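Local coordinates for protein Cys-Gly metallodipeptidase DUG1 (Saccharomyces cerevisiae, PDB 4G1P) that hydrolyses Cys-Gly dipeptides as a dinuclear zinc- or manganese-dependent peptidase and serves as the catalytic component of the glutathione-degrading complex, at residues K306-I309 / L310-R313; I423-T426 / L427-D431; D115-P118 / F119-V122; S37-S40 / K41-K45; G235-G238 / G239-E243. One frame throughout, in Å; residues are numbered along the deposited sequence.

Contact 1: residues K306-I309 / L310-R313; sequences KEDI and LMHR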
# COMPACT_ATOMS: atom_id res chain seq x y z
N LYS A 306 5.84 32.92 13.43
CA LYS A 306 5.41 33.19 12.06
C LYS A 306 6.59 33.12 11.12
O LYS A 306 6.53 32.48 10.07
CB LYS A 306 4.76 34.57 11.96
CG LYS A 306 4.48 35.04 10.53
CD LYS A 306 3.92 36.47 10.48
CE LYS A 306 5.01 37.49 10.15
NZ LYS A 306 4.55 38.89 10.33
N GLU A 307 7.68 33.77 11.52
CA GLU A 307 8.89 33.82 10.71
C GLU A 307 9.40 32.41 10.45
O GLU A 307 9.89 32.09 9.36
CB GLU A 307 9.96 34.66 11.41
CG GLU A 307 11.28 34.79 10.65
CD GLU A 307 12.38 35.45 11.46
OE1 GLU A 307 12.67 34.98 12.58
OE2 GLU A 307 12.96 36.45 10.97
N ASP A 308 9.27 31.55 11.46
CA ASP A 308 9.76 30.19 11.36
C ASP A 308 8.91 29.33 10.45
O ASP A 308 9.43 28.63 9.58
CB ASP A 308 9.86 29.56 12.75
CG ASP A 308 11.07 30.04 13.51
OD1 ASP A 308 12.14 30.22 12.86
OD2 ASP A 308 10.95 30.23 14.75
N ILE A 309 7.60 29.38 10.66
CA ILE A 309 6.67 28.66 9.80
C ILE A 309 6.92 29.07 8.36
O ILE A 309 7.03 28.23 7.47
CB ILE A 309 5.22 28.97 10.15
CG1 ILE A 309 4.91 28.56 11.59
CG2 ILE A 309 4.30 28.25 9.20
CD1 ILE A 309 3.63 29.16 12.14
N LEU A 310 7.05 30.37 8.12
CA LEU A 310 7.20 30.85 6.76
C LEU A 310 8.52 30.39 6.16
O LEU A 310 8.57 29.89 5.04
CB LEU A 310 7.00 32.36 6.67
CG LEU A 310 5.63 32.90 7.11
CD1 LEU A 310 5.64 34.42 7.17
CD2 LEU A 310 4.50 32.42 6.21
N MET A 311 9.60 30.53 6.93
CA MET A 311 10.92 30.20 6.40
C MET A 311 11.13 28.71 6.19
O MET A 311 11.86 28.29 5.29
CB MET A 311 12.02 30.80 7.26
CG MET A 311 12.16 32.30 7.07
SD MET A 311 13.68 32.92 7.79
CE MET A 311 13.55 32.24 9.44
N HIS A 312 10.47 27.90 7.02
CA HIS A 312 10.55 26.47 6.85
C HIS A 312 9.61 25.93 5.76
O HIS A 312 9.85 24.84 5.24
CB HIS A 312 10.41 25.74 8.19
CG HIS A 312 11.68 25.74 8.99
ND1 HIS A 312 11.87 26.56 10.08
CD2 HIS A 312 12.83 25.06 8.81
CE1 HIS A 312 13.09 26.37 10.56
NE2 HIS A 312 13.69 25.47 9.81
N ARG A 313 8.58 26.69 5.40
CA ARG A 313 7.82 26.38 4.19
C ARG A 313 8.52 26.86 2.93
O ARG A 313 8.38 26.26 1.88
CB ARG A 313 6.45 27.05 4.18
CG ARG A 313 5.56 26.72 5.32
CD ARG A 313 4.38 27.67 5.33
NE ARG A 313 3.46 27.36 4.25
CZ ARG A 313 2.16 27.17 4.43
NH1 ARG A 313 1.66 27.27 5.65
NH2 ARG A 313 1.37 26.88 3.41
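Lys306 to Arg313 form nearly all of the short helix 306-314, and the contact is its alpha-helical i to i+4 ladder together with the side chains that run alongside it. Backbone bonds link Lys306 O to Leu310 N, Glu307 O to Met311 N, Asp308 O to His312 N and Ile309 O to Arg313 N. On one flank, CG of Lys306 meets CD1 of Leu310 at 3.6 Å, while the rest of the lysine bends at chi3 (99°) and leads its ammonium away to Ile285 O. Glu307 and Met311 lie side by side and point the same way; the sulfur chain turns back at chi3 (-52°), which brings CE of Met311 to 3.6 Å from CG of Glu307. Ile309 and Arg313 pair likewise, with CG2 of the isoleucine 3.9 Å from CD of the arginine. This flank faces helix 289-296, through Val289 and Leu292, and also the second subunit, where Ile309 packs on Val240 and Arg313 on Ile236 of that chain. The His312 ring stacks on Tyr303. Its other role is local: Asp308 O accepts two hydrogens from His312, reached from opposite faces of the carbonyl plane, one from the main-chain N at 2.9 Å and a more bent one from ND1 at 3.2 Å.

Contact 2: residues I423-T426 / L427-D431; sequences IPIT and LTFQD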
# COMPACT_ATOMS: atom_id res chain seq x y z
N ILE A 423 6.58 24.06 -9.10
CA ILE A 423 6.10 24.02 -10.47
C ILE A 423 7.32 23.87 -11.34
O ILE A 423 7.84 24.84 -11.85
CB ILE A 423 5.34 25.27 -10.86
CG1 ILE A 423 4.22 25.55 -9.85
CG2 ILE A 423 4.78 25.11 -12.25
CD1 ILE A 423 3.58 26.92 -9.98
N PRO A 424 7.80 22.64 -11.50
CA PRO A 424 9.04 22.29 -12.20
C PRO A 424 9.46 23.15 -13.41
O PRO A 424 10.63 23.52 -13.40
CB PRO A 424 8.77 20.85 -12.61
CG PRO A 424 7.99 20.31 -11.45
CD PRO A 424 7.12 21.45 -10.97
N ILE A 425 8.60 23.44 -14.39
CA ILE A 425 9.11 24.12 -15.60
C ILE A 425 9.26 25.63 -15.50
O ILE A 425 9.70 26.26 -16.46
CB ILE A 425 8.26 23.88 -16.89
CG1 ILE A 425 6.79 23.71 -16.55
CG2 ILE A 425 8.83 22.74 -17.73
CD1 ILE A 425 6.15 24.98 -16.08
N THR A 426 8.86 26.19 -14.36
CA THR A 426 8.92 27.62 -14.16
C THR A 426 10.31 28.17 -14.52
O THR A 426 10.42 29.13 -15.27
CB THR A 426 8.50 28.01 -12.72
OG1 THR A 426 8.63 29.43 -12.55
CG2 THR A 426 9.39 27.32 -11.72
N LEU A 427 11.36 27.52 -14.04
CA LEU A 427 12.72 27.94 -14.36
C LEU A 427 13.04 27.77 -15.83
O LEU A 427 13.73 28.61 -16.42
CB LEU A 427 13.73 27.17 -13.52
CG LEU A 427 15.15 27.72 -13.50
CD1 LEU A 427 15.18 29.23 -13.25
CD2 LEU A 427 15.91 26.99 -12.41
N THR A 428 12.56 26.68 -16.42
CA THR A 428 12.77 26.45 -17.84
C THR A 428 12.11 27.54 -18.68
O THR A 428 12.66 27.97 -19.69
CB THR A 428 12.28 25.06 -18.29
OG1 THR A 428 13.07 24.05 -17.65
CG2 THR A 428 12.43 24.89 -19.79
N PHE A 429 10.95 28.03 -18.27
CA PHE A 429 10.34 29.14 -19.01
C PHE A 429 11.22 30.38 -18.93
O PHE A 429 11.52 31.02 -19.96
CB PHE A 429 8.93 29.45 -18.52
CG PHE A 429 7.88 28.55 -19.12
CD1 PHE A 429 7.68 28.53 -20.49
CD2 PHE A 429 7.07 27.76 -18.32
CE1 PHE A 429 6.71 27.70 -21.04
CE2 PHE A 429 6.09 26.94 -18.88
CZ PHE A 429 5.92 26.92 -20.23
N GLN A 430 11.65 30.70 -17.72
CA GLN A 430 12.43 31.91 -17.51
C GLN A 430 13.71 31.90 -18.33
O GLN A 430 13.95 32.82 -19.08
CB GLN A 430 12.78 32.06 -16.04
CG GLN A 430 13.71 33.20 -15.78
CD GLN A 430 14.06 33.28 -14.32
OE1 GLN A 430 13.34 33.90 -13.54
NE2 GLN A 430 15.17 32.64 -13.93
N ASP A 431 14.50 30.85 -18.20
CA ASP A 431 15.79 30.76 -18.87
C ASP A 431 15.70 30.54 -20.38
O ASP A 431 16.39 31.22 -21.13
CB ASP A 431 16.63 29.65 -18.24
CG ASP A 431 17.09 30.00 -16.83
OD1 ASP A 431 16.73 31.10 -16.32
OD2 ASP A 431 17.81 29.17 -16.23
O HOH W 1 12.61 23.62 -15.01
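The Phe429 ring is met at its edge, near its plane, by CD1 of Ile425, which lies 3.4 Å from CE2. The two side chains run side by side and point the same way, four residues apart, where the chain enters helix 426-433. The other flat group, the amide of Gln430, is held at both ends: NE2 donates to OD1 of Asp431 at 3.2 Å, with the acceptor in the amide plane and the donor on the syn side of the carboxylate, and OE1 accepts from Trp390 NE1. A type I turn from Ile423 to Thr426 leads into the helix. From there Ile425 O receives Phe429 N at 2.8 Å, nearly along the C=O axis, and Thr426 O receives Gln430 N. Water 1 clasps the entry, donating to Pro424 O at 2.6 Å and to Thr428 OG1 at 2.7 Å; that hydroxyl also bonds Asp179. Were Phe429 replaced by an alanine, CD1 of Ile425 would probably lose the ring edge it rests against and a gap would open toward Ile182. The Pro424 side chain comes within about 4 Å of the bound glycine, so the turn borders the substrate pocket. Around it, Ile425, Thr428 and Phe429 rest on helix 178-185, Ile425 and Phe429 also on strand 96-102, and Leu427 on strand 378-391.

Contact 3: residues D115-P118 / F119-V122; sequences DTEP and FKLV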
# COMPACT_ATOMS: atom_id res chain seq x y z
N ASP A 115 -16.28 13.39 0.74
CA ASP A 115 -17.68 13.53 1.13
C ASP A 115 -18.55 13.44 -0.11
O ASP A 115 -19.71 13.08 -0.03
CB ASP A 115 -17.91 14.85 1.88
CG ASP A 115 -17.31 14.84 3.29
OD1 ASP A 115 -16.47 13.96 3.60
OD2 ASP A 115 -17.68 15.72 4.10
N THR A 116 -17.98 13.75 -1.25
CA THR A 116 -18.68 13.69 -2.52
C THR A 116 -17.82 12.90 -3.45
O THR A 116 -16.68 12.63 -3.15
CB THR A 116 -18.85 15.10 -3.14
OG1 THR A 116 -17.62 15.81 -3.02
CG2 THR A 116 -19.91 15.87 -2.43
N GLU A 117 -18.36 12.54 -4.59
CA GLU A 117 -17.61 11.79 -5.57
C GLU A 117 -16.63 12.71 -6.28
O GLU A 117 -17.05 13.68 -6.93
CB GLU A 117 -18.60 11.16 -6.53
CG GLU A 117 -19.88 10.79 -5.80
CD GLU A 117 -20.92 10.16 -6.69
OE1 GLU A 117 -20.60 9.12 -7.31
OE2 GLU A 117 -22.05 10.71 -6.77
N PRO A 118 -15.33 12.42 -6.16
CA PRO A 118 -14.24 13.30 -6.59
C PRO A 118 -14.33 13.76 -8.04
O PRO A 118 -13.89 14.88 -8.34
CB PRO A 118 -12.98 12.47 -6.34
CG PRO A 118 -13.46 11.05 -6.20
CD PRO A 118 -14.82 11.16 -5.60
N PHE A 119 -14.92 12.96 -8.92
CA PHE A 119 -15.05 13.40 -10.31
C PHE A 119 -16.45 13.78 -10.70
O PHE A 119 -16.77 13.83 -11.87
CB PHE A 119 -14.45 12.39 -11.29
CG PHE A 119 -13.00 12.09 -11.02
CD1 PHE A 119 -12.01 12.91 -11.53
CD2 PHE A 119 -12.64 11.02 -10.23
CE1 PHE A 119 -10.68 12.65 -11.27
CE2 PHE A 119 -11.32 10.76 -9.97
CZ PHE A 119 -10.33 11.57 -10.49
N LYS A 120 -17.30 14.04 -9.72
CA LYS A 120 -18.54 14.73 -9.99
C LYS A 120 -18.40 16.09 -9.33
O LYS A 120 -18.41 16.19 -8.12
CB LYS A 120 -19.75 13.98 -9.40
CG LYS A 120 -19.92 12.56 -9.91
CD LYS A 120 -20.04 12.48 -11.44
CE LYS A 120 -21.48 12.69 -11.91
NZ LYS A 120 -21.57 12.96 -13.38
N LEU A 121 -18.25 17.13 -10.13
CA LEU A 121 -18.07 18.47 -9.59
C LEU A 121 -19.34 18.96 -8.89
O LEU A 121 -20.36 19.18 -9.54
CB LEU A 121 -17.68 19.46 -10.69
CG LEU A 121 -17.48 20.87 -10.15
CD1 LEU A 121 -16.14 20.94 -9.41
CD2 LEU A 121 -17.57 21.91 -11.24
N VAL A 122 -19.28 19.13 -7.58
CA VAL A 122 -20.41 19.67 -6.84
C VAL A 122 -20.22 21.16 -6.64
O VAL A 122 -19.25 21.59 -6.01
CB VAL A 122 -20.52 19.03 -5.46
CG1 VAL A 122 -21.51 19.82 -4.58
CG2 VAL A 122 -20.92 17.57 -5.58
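Glu117 O accepts Lys120 N at 2.8 Å, the bond that closes a type I beta turn with Pro118 and Phe119 at its corners. The N-H points well at its acceptor (161°), yet the donor stands 48° above the carbonyl plane and so does not follow a lone pair. Proline suits the first corner, its ring fixing phi at -54°. The aliphatic parts of Glu117 and Lys120 lie side by side across the turn, with CB of Glu117 3.9 Å from CG of Lys120. The lysine then bends at chi2 and chi3, and its NZ ends 7.0 Å from OE2 of Glu117, making instead a weak hydrogen bond to Gln28. Outside the turn, the arms before and after it meet methyl to methyl: CG2 of Thr116 touches CG2 of Val122 at 3.7 Å. The corner ring of Phe119, with CD2 4.1 Å from CG of Pro118, reaches Pro30, Val32 and Arg133. Backbone bonds join Pro118 to Arg133 and Val122 to Lys131, tying the turn to the chain around strand 129-131. The opposite charges of Glu117 and Lys120 thus make no salt bridge; within this surface turn itself, one main-chain bond and hydrocarbon contacts join the two segments.

Contact 4: residues S37-S40 / K41-K45; sequences SLRS and KVFDK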
# COMPACT_ATOMS: atom_id res chain seq x y z
N SER A 37 -4.39 2.91 -16.78
CA SER A 37 -5.74 2.52 -17.19
C SER A 37 -6.62 3.73 -17.52
O SER A 37 -7.66 3.59 -18.16
CB SER A 37 -6.41 1.70 -16.10
OG SER A 37 -6.99 2.55 -15.12
N LEU A 38 -6.20 4.92 -17.10
CA LEU A 38 -6.98 6.13 -17.35
C LEU A 38 -6.32 7.04 -18.36
O LEU A 38 -6.79 8.16 -18.58
CB LEU A 38 -7.19 6.89 -16.04
CG LEU A 38 -7.97 6.19 -14.93
CD1 LEU A 38 -8.03 7.07 -13.70
CD2 LEU A 38 -9.37 5.84 -15.40
N ARG A 39 -5.24 6.57 -18.97
CA ARG A 39 -4.52 7.39 -19.94
C ARG A 39 -5.48 7.92 -21.01
O ARG A 39 -5.41 9.08 -21.40
CB ARG A 39 -3.35 6.62 -20.57
CG ARG A 39 -2.55 7.38 -21.63
CD ARG A 39 -1.94 8.68 -21.11
NE ARG A 39 -1.30 8.51 -19.82
CZ ARG A 39 0.02 8.43 -19.63
NH1 ARG A 39 0.84 8.52 -20.66
NH2 ARG A 39 0.51 8.25 -18.42
N SER A 40 -6.40 7.07 -21.45
CA SER A 40 -7.37 7.45 -22.47
C SER A 40 -8.23 8.62 -22.01
O SER A 40 -8.58 9.49 -22.79
CB SER A 40 -8.24 6.27 -22.88
OG SER A 40 -9.24 6.02 -21.91
N LYS A 41 -8.56 8.63 -20.72
CA LYS A 41 -9.27 9.77 -20.14
C LYS A 41 -8.45 11.04 -20.27
O LYS A 41 -8.98 12.10 -20.61
CB LYS A 41 -9.59 9.50 -18.67
CG LYS A 41 -10.54 8.34 -18.47
CD LYS A 41 -11.77 8.51 -19.35
CE LYS A 41 -12.78 7.39 -19.13
NZ LYS A 41 -13.91 7.44 -20.12
N VAL A 42 -7.15 10.92 -20.02
CA VAL A 42 -6.27 12.08 -20.14
C VAL A 42 -6.34 12.65 -21.54
O VAL A 42 -6.39 13.87 -21.71
CB VAL A 42 -4.81 11.78 -19.74
CG1 VAL A 42 -4.02 13.06 -19.71
CG2 VAL A 42 -4.77 11.14 -18.39
N PHE A 43 -6.38 11.78 -22.55
CA PHE A 43 -6.49 12.27 -23.93
C PHE A 43 -7.82 12.97 -24.17
O PHE A 43 -7.86 14.00 -24.86
CB PHE A 43 -6.30 11.14 -24.94
CG PHE A 43 -4.99 10.42 -24.81
CD1 PHE A 43 -3.84 11.11 -24.45
CD2 PHE A 43 -4.91 9.05 -25.04
CE1 PHE A 43 -2.63 10.44 -24.34
CE2 PHE A 43 -3.71 8.37 -24.93
CZ PHE A 43 -2.56 9.06 -24.58
N ASP A 44 -8.90 12.43 -23.60
CA ASP A 44 -10.22 13.05 -23.77
C ASP A 44 -10.25 14.43 -23.15
O ASP A 44 -10.89 15.34 -23.68
CB ASP A 44 -11.32 12.21 -23.14
CG ASP A 44 -11.48 10.85 -23.78
OD1 ASP A 44 -10.95 10.65 -24.89
OD2 ASP A 44 -12.14 9.98 -23.17
N LYS A 45 -9.56 14.56 -22.02
CA LYS A 45 -9.45 15.83 -21.32
C LYS A 45 -8.75 16.84 -22.22
O LYS A 45 -9.24 17.95 -22.40
CB LYS A 45 -8.69 15.62 -20.01
CG LYS A 45 -8.50 16.85 -19.15
CD LYS A 45 -9.74 17.18 -18.36
CE LYS A 45 -9.53 18.40 -17.47
NZ LYS A 45 -8.90 18.09 -16.17
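Arg39 lays its side chain against Phe43, one turn further along helix 39-55. CB leads away from the following turn, with CG anti to the backbone N (chi1 178°). CG then lies 3.4 Å from CZ of the ring, and CD reaches the same atom at 3.5 Å and CE1 at 3.7 Å. Bends at chi2 and chi3 lay CG and CD over the CZ end of the ring; beyond CD the chain leaves it, and the guanidinium plane stands at 86° to the ring. The arginine tip is bound outside the helix turn: NH1 donates to Ser79 O and NH2 to Ser33 O. Arg39 O lies over the same face of Phe43, 3.6 Å above the plane and offset toward the rim. Loss of the Phe43 ring to a serine is likely to leave the CG and CD methylenes of Arg39 without the surface they pack on, and a gap beside them. On another flank, CD2 of Leu38 touches CG of Lys41 at 4.1 Å. Leu38 O accepts Val42 N at 3.1 Å and, weakly, Lys41 N, while Arg39 O receives Phe43 N and Ser40 O receives Asp44 N. Val42 packs on Tyr103, beside the probable active-site Asp104. This is the first turn of an alpha helix, with Leu38 at the N-cap position.

Contact 5: residues G235-G238 / G239-E243; sequences GIFG and GVVAE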
# COMPACT_ATOMS: atom_id res chain seq x y z
N GLY A 235 5.77 -16.98 8.83
CA GLY A 235 5.85 -17.96 9.90
C GLY A 235 6.86 -19.05 9.59
O GLY A 235 7.67 -19.43 10.42
N ILE A 236 6.82 -19.53 8.35
CA ILE A 236 7.73 -20.56 7.91
C ILE A 236 9.17 -20.07 7.90
O ILE A 236 10.09 -20.81 8.21
CB ILE A 236 7.35 -21.05 6.51
CG1 ILE A 236 5.94 -21.61 6.52
CG2 ILE A 236 8.35 -22.06 6.00
CD1 ILE A 236 5.44 -22.05 5.18
N PHE A 237 9.35 -18.80 7.56
CA PHE A 237 10.68 -18.25 7.36
C PHE A 237 11.05 -17.19 8.41
O PHE A 237 12.16 -16.69 8.42
CB PHE A 237 10.79 -17.67 5.95
CG PHE A 237 10.53 -18.68 4.87
CD1 PHE A 237 9.24 -18.92 4.42
CD2 PHE A 237 11.57 -19.38 4.29
CE1 PHE A 237 9.01 -19.85 3.42
CE2 PHE A 237 11.34 -20.31 3.29
CZ PHE A 237 10.05 -20.54 2.85
N GLY A 238 10.13 -16.87 9.31
CA GLY A 238 10.38 -15.86 10.32
C GLY A 238 11.55 -16.17 11.23
O GLY A 238 11.62 -17.25 11.81
N GLY A 239 12.47 -15.23 11.37
CA GLY A 239 13.61 -15.39 12.24
C GLY A 239 14.78 -16.07 11.56
O GLY A 239 15.83 -16.31 12.16
N VAL A 240 14.63 -16.37 10.28
CA VAL A 240 15.61 -17.22 9.62
C VAL A 240 16.12 -16.65 8.29
O VAL A 240 17.24 -16.93 7.89
CB VAL A 240 15.04 -18.65 9.45
CG1 VAL A 240 14.91 -19.04 7.99
CG2 VAL A 240 15.88 -19.65 10.24
N VAL A 241 15.30 -15.84 7.63
CA VAL A 241 15.72 -15.10 6.43
C VAL A 241 15.68 -13.61 6.74
O VAL A 241 14.91 -13.16 7.57
CB VAL A 241 14.78 -15.36 5.25
CG1 VAL A 241 14.61 -16.87 5.04
CG2 VAL A 241 13.44 -14.72 5.48
N ALA A 242 16.54 -12.84 6.08
CA ALA A 242 16.57 -11.41 6.33
C ALA A 242 15.38 -10.74 5.64
O ALA A 242 14.98 -11.15 4.53
CB ALA A 242 17.86 -10.83 5.87
N GLU A 243 14.80 -9.72 6.28
CA GLU A 243 13.60 -9.08 5.74
C GLU A 243 13.87 -7.67 5.18
O GLU A 243 14.29 -6.77 5.90
CB GLU A 243 12.51 -9.03 6.80
CG GLU A 243 12.26 -10.37 7.48
CD GLU A 243 11.03 -10.38 8.40
OE1 GLU A 243 10.24 -9.41 8.39
OE2 GLU A 243 10.87 -11.37 9.14
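Phe237 and Val241 meet across a tight turn; the segment leading into it begins at Gly235, whose N donates to His233 ND1. Ile236 N goes to the same imidazole nitrogen, and its CG2 methyl lies over one face of the next residue's ring, 3.4 Å above the Phe237 plane and toward the rim. Phe237 makes both the apolar and the polar contacts. Its CB is 4.0 Å from CG2 of Val241, and CD2 is equally close to CG1 of Val241, the two side chains crossing at a slant. Its carbonyl oxygen takes Val240 N at 3.1 Å and, more weakly, Val241 N at 3.3 Å. The first of these bonds, with the backbone angles of Gly238 and Gly239, defines a type II beta turn; the positive phi of Gly239 (87°) would jam any CB against the preceding carbonyl oxygen, which by itself favours glycine there. Gly238 O accepts a hydrogen bond from Arg216 NH2 of the second subunit. Beyond the turn, CG1 of Val240 sits 3.6 Å from Phe237 O, Val241 leans on Leu232 and Ile337, and the Glu243 carboxylate, at the N-cap position of helix 244-252, bonds Ser320 OG and Ile321 N of the second subunit.

Overall arrangement
None of the five contacts touches another within one chain, yet the dimer brings two together: contacts 1 and 5 have centres 46 Å apart in the subunit, but Ile309 and Arg313 of contact 1 pack on Val240 and Ile236 of the partner's segment 235-243. Contact 5 also comes within about 10 Å of bound glycine and cysteine, consistent with one subunit approaching the other's pocket. Contact 2 lies nearer to substrate, its Pro424 side chain about 4 Å from the glycine. Contacts 3 and 4, nearest atoms about 6 Å apart, lie in the metal site's outer surroundings: the side chains of Phe119 and Val42 are about 12 and 14 Å from a zinc ion, and about 10 and 5 Å from that of the probable active-site Asp104.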